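Side-chain contacts in ferulic acid esterase, AmCE1/Fae1A (Anaeromyces mucronatus, PDB 5CXX), which probably hydrolyses feruloyl esters as an alpha/beta-hydrolase of an anaerobic fungus, and is seen here with bound ferulic acid: residues I95-D100 against P135-H140; N43-V48 against S71-D76; P249-D252 against N256-S259; L79-N84 against N264-T269. All coordinates share one frame; numbering follows the deposited sequence.

Contact 1: I95-D100 against P135-H140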
loop_
_atom_site.group_PDB
_atom_site.type_symbol
_atom_site.label_atom_id
_atom_site.label_comp_id
_atom_site.label_asym_id
_atom_site.label_seq_id
_atom_site.Cartn_x
_atom_site.Cartn_y
_atom_site.Cartn_z
ATOM N N ILE A 95 -0.640 -12.174 6.646
ATOM C CA ILE A 95 0.646 -11.596 7.088
ATOM C C ILE A 95 0.730 -10.163 6.560
ATOM O O ILE A 95 0.393 -9.939 5.382
ATOM C CB ILE A 95 1.801 -12.426 6.512
ATOM C CG1 ILE A 95 1.816 -13.857 7.170
ATOM C CG2 ILE A 95 3.129 -11.711 6.746
ATOM C CD1 ILE A 95 2.779 -14.786 6.432
ATOM N N ILE A 96 1.132 -9.210 7.392
ATOM C CA ILE A 96 1.281 -7.823 6.946
ATOM C C ILE A 96 2.774 -7.480 6.985
ATOM O O ILE A 96 3.465 -7.744 7.990
ATOM C CB ILE A 96 0.524 -6.865 7.900
ATOM C CG1 ILE A 96 -0.988 -7.200 7.947
ATOM C CG2 ILE A 96 0.732 -5.347 7.424
ATOM C CD1 ILE A 96 -1.597 -6.432 9.148
ATOM N N VAL A 97 3.283 -6.943 5.877
ATOM C CA VAL A 97 4.695 -6.519 5.792
ATOM C C VAL A 97 4.749 -5.010 5.596
ATOM O O VAL A 97 4.092 -4.478 4.702
ATOM C CB VAL A 97 5.407 -7.259 4.631
ATOM C CG1 VAL A 97 6.899 -6.761 4.462
ATOM C CG2 VAL A 97 5.372 -8.813 4.861
ATOM N N LEU A 98 5.534 -4.335 6.427
ATOM C CA LEU A 98 5.748 -2.863 6.295
ATOM C C LEU A 98 7.195 -2.654 5.863
ATOM O O LEU A 98 8.137 -2.706 6.684
ATOM C CB LEU A 98 5.502 -2.120 7.607
ATOM C CG LEU A 98 4.213 -2.465 8.353
ATOM C CD1 LEU A 98 4.100 -1.575 9.620
ATOM C CD2 LEU A 98 3.005 -2.282 7.406
ATOM N N PRO A 99 7.421 -2.432 4.566
ATOM C CA PRO A 99 8.797 -2.196 4.099
ATOM C C PRO A 99 9.257 -0.766 4.395
ATOM O O PRO A 99 8.471 0.118 4.704
ATOM C CB PRO A 99 8.717 -2.381 2.578
ATOM C CG PRO A 99 7.393 -3.167 2.359
ATOM C CD PRO A 99 6.469 -2.568 3.437
ATOM N N ASP A 100 10.581 -0.611 4.274
ATOM C CA ASP A 100 11.158 0.717 4.032
ATOM C C ASP A 100 11.138 0.943 2.532
ATOM O O ASP A 100 11.767 0.177 1.774
ATOM C CB ASP A 100 12.589 0.717 4.600
ATOM C CG ASP A 100 13.352 2.002 4.289
ATOM O OD1 ASP A 100 12.811 2.885 3.578
ATOM O OD2 ASP A 100 14.519 2.084 4.807
ATOM N N PRO A 135 10.923 -12.691 -2.598
ATOM C CA PRO A 135 11.631 -13.970 -2.376
ATOM C C PRO A 135 11.994 -14.192 -0.894
ATOM O O PRO A 135 11.952 -15.323 -0.407
ATOM C CB PRO A 135 12.902 -13.830 -3.238
ATOM C CG PRO A 135 12.484 -12.843 -4.341
ATOM C CD PRO A 135 11.544 -11.889 -3.688
ATOM N N TYR A 136 12.350 -13.131 -0.167
ATOM C CA TYR A 136 12.662 -13.318 1.255
ATOM C C TYR A 136 11.456 -13.915 1.994
ATOM O O TYR A 136 11.566 -14.844 2.782
ATOM C CB TYR A 136 13.044 -11.963 1.851
ATOM C CG TYR A 136 13.523 -12.111 3.287
ATOM C CD1 TYR A 136 12.597 -12.151 4.342
ATOM C CD2 TYR A 136 14.896 -12.186 3.586
ATOM C CE1 TYR A 136 13.040 -12.328 5.686
ATOM C CE2 TYR A 136 15.328 -12.339 4.890
ATOM C CZ TYR A 136 14.396 -12.434 5.923
ATOM O OH TYR A 136 14.868 -12.612 7.218
ATOM N N MET A 137 10.289 -13.324 1.744
ATOM C CA MET A 137 9.076 -13.790 2.434
ATOM C C MET A 137 8.797 -15.229 2.105
ATOM O O MET A 137 8.421 -15.990 3.009
ATOM C CB MET A 137 7.853 -12.923 2.042
ATOM C CG MET A 137 7.947 -11.476 2.578
ATOM S SD MET A 137 8.193 -11.364 4.391
ATOM C CE MET A 137 6.630 -12.131 4.971
ATOM N N GLU A 138 8.974 -15.597 0.829
ATOM C CA GLU A 138 8.713 -17.019 0.414
ATOM C C GLU A 138 9.684 -17.985 1.092
ATOM O O GLU A 138 9.331 -19.116 1.490
ATOM C CB GLU A 138 8.787 -17.163 -1.112
ATOM C CG GLU A 138 8.184 -18.552 -1.509
ATOM C CD GLU A 138 8.064 -18.803 -3.005
ATOM O OE1 GLU A 138 8.238 -17.853 -3.794
ATOM O OE2 GLU A 138 7.774 -19.980 -3.382
ATOM N N GLU A 139 10.919 -17.538 1.278
ATOM C CA GLU A 139 11.936 -18.411 1.883
ATOM C C GLU A 139 11.783 -18.552 3.390
ATOM O O GLU A 139 12.159 -19.601 3.952
ATOM C CB GLU A 139 13.314 -17.833 1.537
ATOM C CG GLU A 139 14.548 -18.554 2.144
ATOM C CD GLU A 139 14.749 -19.983 1.608
ATOM O OE1 GLU A 139 14.733 -20.176 0.367
ATOM O OE2 GLU A 139 14.976 -20.909 2.425
ATOM N N HIS A 140 11.264 -17.527 4.071
ATOM C CA HIS A 140 11.363 -17.462 5.532
ATOM C C HIS A 140 10.044 -17.631 6.260
ATOM O O HIS A 140 10.068 -17.846 7.479
ATOM C CB HIS A 140 11.991 -16.137 5.975
ATOM C CG HIS A 140 13.428 -16.026 5.581
ATOM N ND1 HIS A 140 14.447 -16.596 6.322
ATOM C CD2 HIS A 140 14.013 -15.502 4.480
ATOM C CE1 HIS A 140 15.602 -16.368 5.723
ATOM N NE2 HIS A 140 15.371 -15.698 4.615
#
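M137 reaches from its helix to the strand and meets I95 and V97 chiefly with the last two atoms of its side chain. Its CB points at the strand but stays back, and CG only skirts V97 CG2. CG lies beside the backbone N (chi1 -68°), and further bends at chi2 and chi3 curl the chain, turning the thioether along the sheet surface. SD is the first atom to make a close approach, 3.8 Å from V97 CG2. The terminal methyl then rests against two neighbouring branches: M137 CE is 3.6 Å from V97 CG2 and 3.9 Å from I95 CG2. The end of the methionine and the two strand side chains lie alongside one another, pointing in opposite directions. No hydrogen bond crosses the contact, which is wholly apolar and buried. Strand 95-99 runs between strands 38-45 and 58-62 in the central sheet of the alpha/beta-hydrolase fold, and helix 125-140 covers one of its faces. M137 also touches Y60 on strand 58-62 and Y136 touches M42 on strand 38-45, so this helix spans three neighbouring strands, while I96 points away from it.

Contact 2: N43-V48 against S71-D76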
loop_
_atom_site.group_PDB
_atom_site.type_symbol
_atom_site.label_atom_id
_atom_site.label_comp_id
_atom_site.label_asym_id
_atom_site.label_seq_id
_atom_site.Cartn_x
_atom_site.Cartn_y
_atom_site.Cartn_z
ATOM N N ASN A 43 9.177 -4.402 8.775
ATOM C CA ASN A 43 8.424 -5.104 9.810
ATOM C C ASN A 43 7.628 -6.217 9.193
ATOM O O ASN A 43 6.948 -6.045 8.165
ATOM C CB ASN A 43 7.475 -4.164 10.518
ATOM C CG ASN A 43 8.226 -3.209 11.431
ATOM O OD1 ASN A 43 8.947 -3.645 12.328
ATOM N ND2 ASN A 43 8.095 -1.903 11.185
ATOM N N VAL A 44 7.690 -7.359 9.855
ATOM C CA VAL A 44 6.806 -8.466 9.532
ATOM C C VAL A 44 5.830 -8.666 10.691
ATOM O O VAL A 44 6.249 -8.862 11.834
ATOM C CB VAL A 44 7.607 -9.752 9.252
ATOM C CG1 VAL A 44 6.658 -10.948 8.978
ATOM C CG2 VAL A 44 8.511 -9.526 8.028
ATOM N N ILE A 45 4.547 -8.681 10.356
ATOM C CA ILE A 45 3.475 -8.829 11.352
ATOM C C ILE A 45 2.746 -10.146 11.045
ATOM O O ILE A 45 1.938 -10.215 10.100
ATOM C CB ILE A 45 2.552 -7.622 11.284
ATOM C CG1 ILE A 45 3.322 -6.303 11.541
ATOM C CG2 ILE A 45 1.352 -7.834 12.268
ATOM C CD1 ILE A 45 2.566 -5.074 10.860
ATOM N N LEU A 46 3.082 -11.183 11.797
ATOM C CA LEU A 46 2.422 -12.485 11.626
ATOM C C LEU A 46 1.059 -12.479 12.283
ATOM O O LEU A 46 0.872 -11.815 13.279
ATOM C CB LEU A 46 3.298 -13.582 12.220
ATOM C CG LEU A 46 4.669 -13.686 11.526
ATOM C CD1 LEU A 46 5.578 -14.691 12.266
ATOM C CD2 LEU A 46 4.601 -13.984 9.969
ATOM N N PRO A 47 0.112 -13.247 11.732
ATOM C CA PRO A 47 -1.238 -13.240 12.295
ATOM C C PRO A 47 -1.232 -13.887 13.686
ATOM O O PRO A 47 -0.355 -14.666 14.018
ATOM C CB PRO A 47 -2.051 -14.070 11.289
ATOM C CG PRO A 47 -1.035 -15.023 10.726
ATOM C CD PRO A 47 0.201 -14.087 10.536
ATOM N N VAL A 48 -2.224 -13.528 14.479
ATOM C CA VAL A 48 -2.405 -14.159 15.775
ATOM C C VAL A 48 -2.526 -15.660 15.557
ATOM O O VAL A 48 -3.313 -16.081 14.701
ATOM C CB VAL A 48 -3.663 -13.603 16.457
ATOM C CG1 VAL A 48 -4.008 -14.414 17.692
ATOM C CG2 VAL A 48 -3.439 -12.123 16.811
ATOM N N SER A 71 6.515 3.720 10.288
ATOM C CA SER A 71 5.608 4.831 10.259
ATOM C C SER A 71 4.127 4.419 10.200
ATOM O O SER A 71 3.304 5.092 10.827
ATOM C CB SER A 71 5.944 5.721 9.020
ATOM O OG SER A 71 7.257 6.238 9.222
ATOM N N MET A 72 3.814 3.302 9.542
ATOM C CA MET A 72 2.393 2.920 9.498
ATOM C C MET A 72 1.927 2.283 10.821
ATOM O O MET A 72 0.745 1.991 10.953
ATOM C CB MET A 72 2.131 1.983 8.291
ATOM C CG MET A 72 2.427 2.691 6.928
ATOM S SD MET A 72 1.790 4.362 6.730
ATOM C CE MET A 72 0.064 4.057 6.671
ATOM N N LEU A 73 2.839 2.182 11.806
ATOM C CA LEU A 73 2.426 1.675 13.135
ATOM C C LEU A 73 2.130 2.807 14.090
ATOM O O LEU A 73 1.772 2.562 15.266
ATOM C CB LEU A 73 3.495 0.756 13.747
ATOM C CG LEU A 73 3.747 -0.534 12.948
ATOM C CD1 LEU A 73 5.045 -1.177 13.453
ATOM C CD2 LEU A 73 2.499 -1.512 13.047
ATOM N N GLU A 74 2.302 4.066 13.642
ATOM C CA GLU A 74 2.079 5.178 14.554
ATOM C C GLU A 74 0.636 5.476 14.888
ATOM O O GLU A 74 0.384 6.312 15.771
ATOM C CB GLU A 74 2.733 6.469 13.993
ATOM C CG GLU A 74 4.259 6.441 14.022
ATOM C CD GLU A 74 4.882 6.325 15.422
ATOM O OE1 GLU A 74 4.223 6.558 16.472
ATOM O OE2 GLU A 74 6.108 6.036 15.471
ATOM N N ASP A 75 -0.320 4.805 14.226
ATOM C CA ASP A 75 -1.735 4.826 14.595
ATOM C C ASP A 75 -2.148 3.352 14.638
ATOM O O ASP A 75 -1.671 2.570 13.799
ATOM C CB ASP A 75 -2.571 5.603 13.526
ATOM C CG ASP A 75 -4.050 5.462 13.728
ATOM O OD1 ASP A 75 -4.625 4.547 13.131
ATOM O OD2 ASP A 75 -4.642 6.299 14.438
ATOM N N ASP A 76 -3.036 2.989 15.541
ATOM C CA ASP A 76 -3.370 1.551 15.715
ATOM C C ASP A 76 -4.235 0.988 14.573
ATOM O O ASP A 76 -4.505 -0.219 14.585
ATOM C CB ASP A 76 -4.091 1.349 17.061
ATOM C CG ASP A 76 -3.139 1.257 18.214
ATOM O OD1 ASP A 76 -1.892 1.294 18.016
ATOM O OD2 ASP A 76 -3.618 1.098 19.371
#
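L73 splits its two methyls between I45 and N43, and through them the loop 71-76 rests on the edge region of the sheet. In the alpha/beta-hydrolase fold of this enzyme, that loop lies between strand 58-62 and helix 77-87. The purely apolar part is the meeting of I45 CD1 with L73 CD2, 4.2 Å apart, the two side chains running past each other in opposite directions. I45 turns CG1 beside its backbone N (chi1 -59°), with chi2 extended, and this carries CD1 out toward the loop. L98 of the adjacent strand 95-99 touches both I45 and L73, and so does A26 of strand 26-33, which lies on the far side of strand 38-45 from 95-99. The second kind of contact sets a methyl against an amide: L73 CD1 lies 3.9 Å from N43 ND2, sitting over the face of the amide, above its nitrogen. Here L73 supplies no polar partner. The N43 amide spends its N-H groups instead on the turn just before S71, with ND2 bonded to D70 OD1 and, weakly, to E69 O. Further along the loop, D75 caps a backbone N at the approach to helix 77-87. The chemistry implies a division of labour: the N-H groups of N43 lie in the amide plane and tie the strand to the loop by hydrogen bonds just outside the contact, while L73 provides apolar packing at van der Waals distance over the face of that buried amide.

Contact 3: P249-D252 against N256-S259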
loop_
_atom_site.group_PDB
_atom_site.type_symbol
_atom_site.label_atom_id
_atom_site.label_comp_id
_atom_site.label_asym_id
_atom_site.label_seq_id
_atom_site.Cartn_x
_atom_site.Cartn_y
_atom_site.Cartn_z
ATOM N N PRO A 249 -14.993 12.714 3.605
ATOM C CA PRO A 249 -15.416 14.113 3.684
ATOM C C PRO A 249 -14.706 14.918 4.805
ATOM O O PRO A 249 -14.706 14.443 5.952
ATOM C CB PRO A 249 -16.938 14.017 3.939
ATOM C CG PRO A 249 -17.127 12.688 4.500
ATOM C CD PRO A 249 -16.099 11.780 3.879
ATOM N N GLY A 250 -14.123 16.057 4.425
ATOM C CA GLY A 250 -13.430 16.933 5.345
ATOM C C GLY A 250 -12.037 16.447 5.738
ATOM O O GLY A 250 -11.337 17.168 6.452
ATOM N N ALA A 251 -11.615 15.262 5.287
ATOM C CA ALA A 251 -10.297 14.767 5.663
ATOM C C ALA A 251 -9.155 15.373 4.873
ATOM O O ALA A 251 -9.294 15.832 3.746
ATOM C CB ALA A 251 -10.238 13.239 5.551
ATOM N N ASP A 252 -8.012 15.437 5.550
ATOM C CA ASP A 252 -6.789 15.992 4.986
ATOM C C ASP A 252 -5.822 14.823 4.793
ATOM O O ASP A 252 -6.239 13.665 4.686
ATOM C CB ASP A 252 -6.239 17.055 5.950
ATOM C CG ASP A 252 -5.334 18.121 5.291
ATOM O OD1 ASP A 252 -4.395 17.798 4.517
ATOM O OD2 ASP A 252 -5.487 19.321 5.658
ATOM N N ASN A 256 -7.511 9.753 9.295
ATOM C CA ASN A 256 -8.900 9.489 8.867
ATOM C C ASN A 256 -8.935 8.984 7.424
ATOM O O ASN A 256 -9.663 8.006 7.149
ATOM C CB ASN A 256 -9.776 10.748 9.074
ATOM C CG ASN A 256 -10.054 11.031 10.568
ATOM O OD1 ASN A 256 -10.125 10.087 11.372
ATOM N ND2 ASN A 256 -10.216 12.324 10.953
ATOM N N ALA A 257 -8.174 9.617 6.521
ATOM C CA ALA A 257 -8.165 9.173 5.110
ATOM C C ALA A 257 -7.496 7.798 4.998
ATOM O O ALA A 257 -7.981 6.925 4.263
ATOM C CB ALA A 257 -7.475 10.177 4.237
ATOM N N ILE A 258 -6.421 7.583 5.763
ATOM C CA ILE A 258 -5.738 6.305 5.708
ATOM C C ILE A 258 -6.615 5.197 6.243
ATOM O O ILE A 258 -6.767 4.175 5.567
ATOM C CB ILE A 258 -4.430 6.332 6.528
ATOM C CG1 ILE A 258 -3.436 7.333 5.880
ATOM C CG2 ILE A 258 -3.817 4.895 6.602
ATOM C CD1 ILE A 258 -2.280 7.679 6.809
ATOM N N SER A 259 -7.186 5.401 7.447
ATOM C CA SER A 259 -7.961 4.287 8.055
ATOM C C SER A 259 -9.193 3.976 7.203
ATOM O O SER A 259 -9.544 2.789 7.045
ATOM C CB SER A 259 -8.360 4.563 9.509
ATOM O OG SER A 259 -9.181 5.708 9.576
#
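A251 and A257 turn their methyl groups toward each other, the two CB atoms 4.3 Å apart, where a loop comes close to the first turn of the helix it leads into. The A251 methyl does not face A257 alone. Its CB is also 4.3 Å from A257 N and equally far from N256 CB, so it lies against a small patch made of one peptide nitrogen and two beta carbons. N256 takes part through CB; its CG lies beside the backbone N (chi1 -71°), the amide turns away from the alanine, and OD1 bonds to R15 NH1. D252 is oriented the other way. Its CB points away from the helix and its carboxylate bonds to S223 OG, leaving the backbone to make the approach: D252 O is 3.7 Å from A257 CB, and the carbonyl points almost straight at that methyl. The intervening H253 has the placement expected of the histidine in a Ser-His-Asp triad with S156 and D222, consistent with the alpha/beta-hydrolase fold, in which the histidine sits on a loop after the last strand. The side chain of D252 is about 10 Å from the bound ferulic acid. Polar ties between the two sides are carried by D254, in the same short connection, which stands just before helix 255-266 in the manner of an N-cap: its carboxylate accepts A257 N at OD1 and D252 N at OD2.

Contact 4: L79-N84 against N264-T269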
loop_
_atom_site.group_PDB
_atom_site.type_symbol
_atom_site.label_atom_id
_atom_site.label_comp_id
_atom_site.label_asym_id
_atom_site.label_seq_id
_atom_site.Cartn_x
_atom_site.Cartn_y
_atom_site.Cartn_z
ATOM N N LEU A 79 -2.644 -2.317 12.703
ATOM C CA LEU A 79 -2.772 -3.591 13.435
ATOM C C LEU A 79 -4.206 -3.924 13.794
ATOM O O LEU A 79 -4.530 -5.114 13.926
ATOM C CB LEU A 79 -1.953 -3.541 14.752
ATOM C CG LEU A 79 -0.451 -3.394 14.574
ATOM C CD1 LEU A 79 0.213 -3.180 15.966
ATOM C CD2 LEU A 79 0.144 -4.625 13.847
ATOM N N ALA A 80 -5.065 -2.930 14.009
ATOM C CA ALA A 80 -6.406 -3.268 14.543
ATOM C C ALA A 80 -7.388 -3.684 13.456
ATOM O O ALA A 80 -8.211 -4.574 13.684
ATOM C CB ALA A 80 -6.999 -2.088 15.325
ATOM N N ILE A 81 -7.340 -3.029 12.306
ATOM C CA ILE A 81 -8.385 -3.255 11.297
ATOM C C ILE A 81 -8.482 -4.706 10.792
ATOM O O ILE A 81 -9.600 -5.274 10.777
ATOM C CB ILE A 81 -8.176 -2.265 10.104
ATOM C CG1 ILE A 81 -8.750 -0.882 10.503
ATOM C CG2 ILE A 81 -8.859 -2.802 8.804
ATOM C CD1 ILE A 81 -8.406 0.259 9.471
ATOM N N PRO A 82 -7.343 -5.338 10.426
ATOM C CA PRO A 82 -7.542 -6.710 9.883
ATOM C C PRO A 82 -8.024 -7.685 10.949
ATOM O O PRO A 82 -8.880 -8.532 10.636
ATOM C CB PRO A 82 -6.144 -7.106 9.367
ATOM C CG PRO A 82 -5.456 -5.747 9.085
ATOM C CD PRO A 82 -5.959 -4.817 10.213
ATOM N N THR A 83 -7.561 -7.555 12.195
ATOM C CA THR A 83 -8.071 -8.415 13.289
ATOM C C THR A 83 -9.536 -8.160 13.594
ATOM O O THR A 83 -10.324 -9.074 13.768
ATOM C CB THR A 83 -7.189 -8.199 14.556
ATOM O OG1 THR A 83 -5.934 -8.803 14.280
ATOM C CG2 THR A 83 -7.828 -8.849 15.818
ATOM N N ASN A 84 -9.898 -6.887 13.661
ATOM C CA ASN A 84 -11.266 -6.553 14.025
ATOM C C ASN A 84 -12.222 -6.997 12.920
ATOM O O ASN A 84 -13.341 -7.422 13.229
ATOM C CB ASN A 84 -11.393 -5.048 14.305
ATOM C CG ASN A 84 -10.781 -4.676 15.664
ATOM O OD1 ASN A 84 -10.719 -5.532 16.583
ATOM N ND2 ASN A 84 -10.371 -3.415 15.823
ATOM N N ASN A 264 -11.795 -0.218 4.056
ATOM C CA ASN A 264 -12.481 -0.766 2.883
ATOM C C ASN A 264 -11.628 -1.772 2.114
ATOM O O ASN A 264 -12.143 -2.806 1.637
ATOM C CB ASN A 264 -12.887 0.414 1.986
ATOM C CG ASN A 264 -14.096 1.146 2.513
ATOM O OD1 ASN A 264 -15.228 0.677 2.324
ATOM N ND2 ASN A 264 -13.874 2.287 3.158
ATOM N N PHE A 265 -10.330 -1.509 2.002
ATOM C CA PHE A 265 -9.485 -2.404 1.249
ATOM C C PHE A 265 -9.431 -3.818 1.821
ATOM O O PHE A 265 -9.525 -4.815 1.106
ATOM C CB PHE A 265 -8.090 -1.778 1.170
ATOM C CG PHE A 265 -7.082 -2.549 0.316
ATOM C CD1 PHE A 265 -7.294 -2.710 -1.072
ATOM C CD2 PHE A 265 -5.947 -3.072 0.907
ATOM C CE1 PHE A 265 -6.312 -3.380 -1.854
ATOM C CE2 PHE A 265 -4.999 -3.777 0.154
ATOM C CZ PHE A 265 -5.171 -3.915 -1.215
ATOM N N ILE A 266 -9.244 -3.911 3.144
ATOM C CA ILE A 266 -9.034 -5.234 3.764
ATOM C C ILE A 266 -10.324 -6.059 3.765
ATOM O O ILE A 266 -10.307 -7.281 3.857
ATOM C CB ILE A 266 -8.454 -5.037 5.197
ATOM C CG1 ILE A 266 -7.031 -4.473 5.081
ATOM C CG2 ILE A 266 -8.442 -6.384 6.002
ATOM C CD1 ILE A 266 -5.971 -5.413 4.457
ATOM N N GLN A 267 -11.465 -5.372 3.627
ATOM C CA GLN A 267 -12.703 -6.104 3.429
ATOM C C GLN A 267 -12.770 -6.815 2.077
ATOM O O GLN A 267 -13.633 -7.693 1.886
ATOM C CB GLN A 267 -13.894 -5.153 3.524
ATOM C CG GLN A 267 -14.225 -4.788 4.949
ATOM C CD GLN A 267 -15.365 -3.820 5.001
ATOM O OE1 GLN A 267 -16.537 -4.196 4.798
ATOM N NE2 GLN A 267 -15.056 -2.554 5.206
ATOM N N THR A 268 -11.912 -6.424 1.141
ATOM C CA THR A 268 -11.980 -7.030 -0.204
ATOM C C THR A 268 -10.872 -8.048 -0.468
ATOM O O THR A 268 -10.945 -8.817 -1.426
ATOM C CB THR A 268 -11.887 -5.982 -1.309
ATOM O OG1 THR A 268 -10.543 -5.503 -1.436
ATOM C CG2 THR A 268 -12.884 -4.836 -1.106
ATOM N N THR A 269 -9.820 -8.018 0.334
ATOM C CA THR A 269 -8.644 -8.793 -0.064
ATOM C C THR A 269 -8.843 -10.288 0.128
ATOM O O THR A 269 -9.523 -10.749 1.073
ATOM C CB THR A 269 -7.382 -8.334 0.715
ATOM O OG1 THR A 269 -7.693 -8.159 2.100
ATOM C CG2 THR A 269 -6.892 -6.973 0.184
#
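I81 and P82, consecutive on helix 77-87, both bear on I266 of helix 255-266. I81 comes first, with its CB directed at the other helix and the branch methyl CG2 leading; it stops 4.3 Å from I266 CB, so it meets the root of that side chain. The same isoleucine extends over F262 and Y263, one turn earlier on the facing helix. P82 then presents the flank of its ring. With CG1 of I266 beside the backbone N (chi1 -68°), CG2 stands anti to that N and is the branch that meets the proline: I266 CG2 lies 4.0 Å from P82 CA and 4.1 Å from P82 CB, making the backbone carbon as much a part of the surface as the ring. P82 has no N-H to give to the preceding turn, and the helix kinks there. In the alpha/beta-hydrolase fold these two helices lie on one face of the central sheet, close to the strands in its middle; F265 accordingly packs on strands 150-155 and 175-179. Two residues beyond the proline the regular bonding of the first helix is in place, with N84 N returning to A80 O (2.9 Å). Across from it, next to I266, F265 O accepts both T268 OG1 (2.8 Å) and T268 N.

Along the chain, contact 2 closes before contact 1 opens; contact 4 joins residues either side of contact 1 and also spans contact 3. Contacts 1 and 2, centres 13 Å apart, meet on neighbouring strands 38-45 and 95-99, with backbone pairing between I96 and I45 and between L98 and N43. Contact 1 holds helix 125-140 on one face of the sheet. Contacts 2 and 4, centres 12 Å apart, lie on the other, where L79 packs on I45 and L73, and I96 CD1 touches P82 CG. Contact 3, on the loop before the helix it shares with contact 4, is joined to contact 2 by packing of M72 on I258; its centre is 28 Å from that of contact 1.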